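Local coordinates for protein post-proline cleaving enzyme (Rickettsia typhi, PDB 4HVT) that probably acts as a serine-type oligopeptidase, hydrolysing peptide bonds on the carboxyl side of proline residues, at residues Thr455-Val460 and Ala538-Phe543. Residues are numbered along the deposited sequence; the frame is centred on the assembly and turned at random.
Sequences TSFDGV and AFNDFF
Ser456 OG donates to Asp541 OD1 at 2.6 Å and meets that oxygen nearly along its C-O axis. The serine CB already faces the helix, and chi1 of -163°, with OG opposite the backbone N, carries the hydroxyl on to the carboxylate. Beside this bond the Phe457 ring receives Asn540 ND2 over its centre, 3.3 Å above the plane. The amide is steep to the ring, the planes 68° apart, and Asn540 rests on its ND2 and CB side, with OD1 directed away from the ring to accept from Gln536 within the helix. Asn540 CB lies 3.6 Å from Phe457 CD1; Asp458 CB covers the opposite face. Residues 456-459 form a type I beta turn in the hairpin between strands 447-455 and 461-469, at the edge of the mixed sheet of the alpha/beta-hydrolase domain, and the contact sets this turn against helix 536-551. One water bridges the backbones, donating to Asn540 O and accepting a weak bond from Phe457 N. Val460 N donates to Asp458 OD1 at 3.3 Å, from above the carboxylate plane, an Asx turn. Arg517 forms salt bridges with both Asp458 OD2 and Asp541 OD2, which probably offsets their like charges.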
loop_
_atom_site.group_PDB
_atom_site.type_symbol
_atom_site.label_atom_id
_atom_site.label_comp_id
_atom_site.label_asym_id
_atom_site.label_seq_id
_atom_site.Cartn_x
_atom_site.Cartn_y
_atom_site.Cartn_z
ATOM N N THR A 455 0.380 5.245 -27.206
ATOM C CA THR A 455 0.268 6.682 -27.432
ATOM C C THR A 455 -1.073 7.200 -26.977
ATOM O O THR A 455 -2.148 6.831 -27.478
ATOM C CB THR A 455 0.634 7.038 -28.882
ATOM O OG1 THR A 455 1.948 6.501 -29.131
ATOM C CG2 THR A 455 0.711 8.499 -29.052
ATOM N N SER A 456 -1.032 8.118 -26.034
ATOM C CA SER A 456 -2.271 8.634 -25.483
ATOM C C SER A 456 -2.810 9.762 -26.343
ATOM O O SER A 456 -2.183 10.171 -27.355
ATOM C CB SER A 456 -2.106 9.061 -24.040
ATOM O OG SER A 456 -3.374 9.204 -23.371
ATOM N N PHE A 457 -3.986 10.218 -25.962
ATOM C CA PHE A 457 -4.733 11.241 -26.699
ATOM C C PHE A 457 -3.967 12.520 -26.995
ATOM O O PHE A 457 -4.296 13.186 -27.999
ATOM C CB PHE A 457 -6.027 11.616 -25.963
ATOM C CG PHE A 457 -5.814 12.524 -24.782
ATOM C CD1 PHE A 457 -5.109 12.076 -23.663
ATOM C CD2 PHE A 457 -6.318 13.839 -24.763
ATOM C CE1 PHE A 457 -4.914 12.877 -22.550
ATOM C CE2 PHE A 457 -6.095 14.651 -23.633
ATOM C CZ PHE A 457 -5.416 14.173 -22.543
ATOM N N ASP A 458 -2.988 12.866 -26.154
ATOM C CA ASP A 458 -2.149 14.086 -26.292
ATOM C C ASP A 458 -0.730 13.799 -26.793
ATOM O O ASP A 458 0.175 14.638 -26.677
ATOM C CB ASP A 458 -2.109 14.876 -24.961
ATOM C CG ASP A 458 -1.443 14.106 -23.834
ATOM O OD1 ASP A 458 -1.138 12.902 -24.041
ATOM O OD2 ASP A 458 -1.278 14.676 -22.726
ATOM N N GLY A 459 -0.503 12.610 -27.348
ATOM C CA GLY A 459 0.837 12.217 -27.846
ATOM C C GLY A 459 1.833 11.636 -26.832
ATOM O O GLY A 459 2.877 11.041 -27.232
ATOM N N VAL A 460 1.554 11.796 -25.535
ATOM C CA VAL A 460 2.371 11.197 -24.451
ATOM C C VAL A 460 2.376 9.650 -24.475
ATOM O O VAL A 460 1.334 8.983 -24.633
ATOM C CB VAL A 460 1.882 11.729 -23.047
ATOM C CG1 VAL A 460 2.638 11.106 -21.879
ATOM C CG2 VAL A 460 2.026 13.252 -22.927
ATOM N N ALA A 538 -5.839 10.381 -16.830
ATOM C CA ALA A 538 -5.558 9.016 -16.392
ATOM C C ALA A 538 -6.432 8.035 -17.160
ATOM O O ALA A 538 -5.959 7.009 -17.646
ATOM C CB ALA A 538 -5.792 8.859 -14.886
ATOM N N PHE A 539 -7.705 8.359 -17.272
ATOM C CA PHE A 539 -8.654 7.481 -17.880
ATOM C C PHE A 539 -8.342 7.302 -19.386
ATOM O O PHE A 539 -8.377 6.206 -19.888
ATOM C CB PHE A 539 -10.084 7.955 -17.666
ATOM C CG PHE A 539 -10.427 8.343 -16.210
ATOM C CD1 PHE A 539 -9.942 7.631 -15.115
ATOM C CD2 PHE A 539 -11.285 9.393 -15.948
ATOM C CE1 PHE A 539 -10.242 7.979 -13.806
ATOM C CE2 PHE A 539 -11.600 9.724 -14.640
ATOM C CZ PHE A 539 -11.081 9.015 -13.569
ATOM N N ASN A 540 -7.996 8.406 -20.052
ATOM C CA ASN A 540 -7.605 8.376 -21.452
ATOM C C ASN A 540 -6.378 7.490 -21.651
ATOM O O ASN A 540 -6.324 6.736 -22.616
ATOM C CB ASN A 540 -7.287 9.773 -21.959
ATOM C CG ASN A 540 -8.525 10.639 -22.083
ATOM O OD1 ASN A 540 -9.656 10.150 -22.060
ATOM N ND2 ASN A 540 -8.309 11.926 -22.255
ATOM N N ASP A 541 -5.419 7.562 -20.728
ATOM C CA ASP A 541 -4.214 6.710 -20.812
ATOM C C ASP A 541 -4.610 5.247 -20.788
ATOM O O ASP A 541 -4.084 4.419 -21.505
ATOM C CB ASP A 541 -3.279 6.997 -19.662
ATOM C CG ASP A 541 -2.570 8.333 -19.809
ATOM O OD1 ASP A 541 -2.734 8.939 -20.877
ATOM O OD2 ASP A 541 -1.876 8.786 -18.848
ATOM N N PHE A 542 -5.564 4.939 -19.939
ATOM C CA PHE A 542 -6.016 3.565 -19.794
ATOM C C PHE A 542 -6.693 3.112 -21.114
ATOM O O PHE A 542 -6.449 2.039 -21.578
ATOM C CB PHE A 542 -7.001 3.510 -18.631
ATOM C CG PHE A 542 -7.324 2.118 -18.170
ATOM C CD1 PHE A 542 -6.369 1.325 -17.549
ATOM C CD2 PHE A 542 -8.592 1.621 -18.302
ATOM C CE1 PHE A 542 -6.662 0.062 -17.095
ATOM C CE2 PHE A 542 -8.879 0.310 -17.900
ATOM C CZ PHE A 542 -7.927 -0.447 -17.281
ATOM N N PHE A 543 -7.521 3.955 -21.712
ATOM C CA PHE A 543 -8.144 3.620 -23.013
ATOM C C PHE A 543 -7.079 3.412 -24.118
ATOM O O PHE A 543 -7.198 2.512 -24.973
ATOM C CB PHE A 543 -9.150 4.694 -23.464
ATOM C CG PHE A 543 -10.253 4.956 -22.485
ATOM C CD1 PHE A 543 -10.892 3.916 -21.816
ATOM C CD2 PHE A 543 -10.643 6.260 -22.209
ATOM C CE1 PHE A 543 -11.904 4.157 -20.943
ATOM C CE2 PHE A 543 -11.674 6.509 -21.332
ATOM C CZ PHE A 543 -12.287 5.475 -20.664
HETATM O O HOH W 1 -6.236 8.336 -25.120
#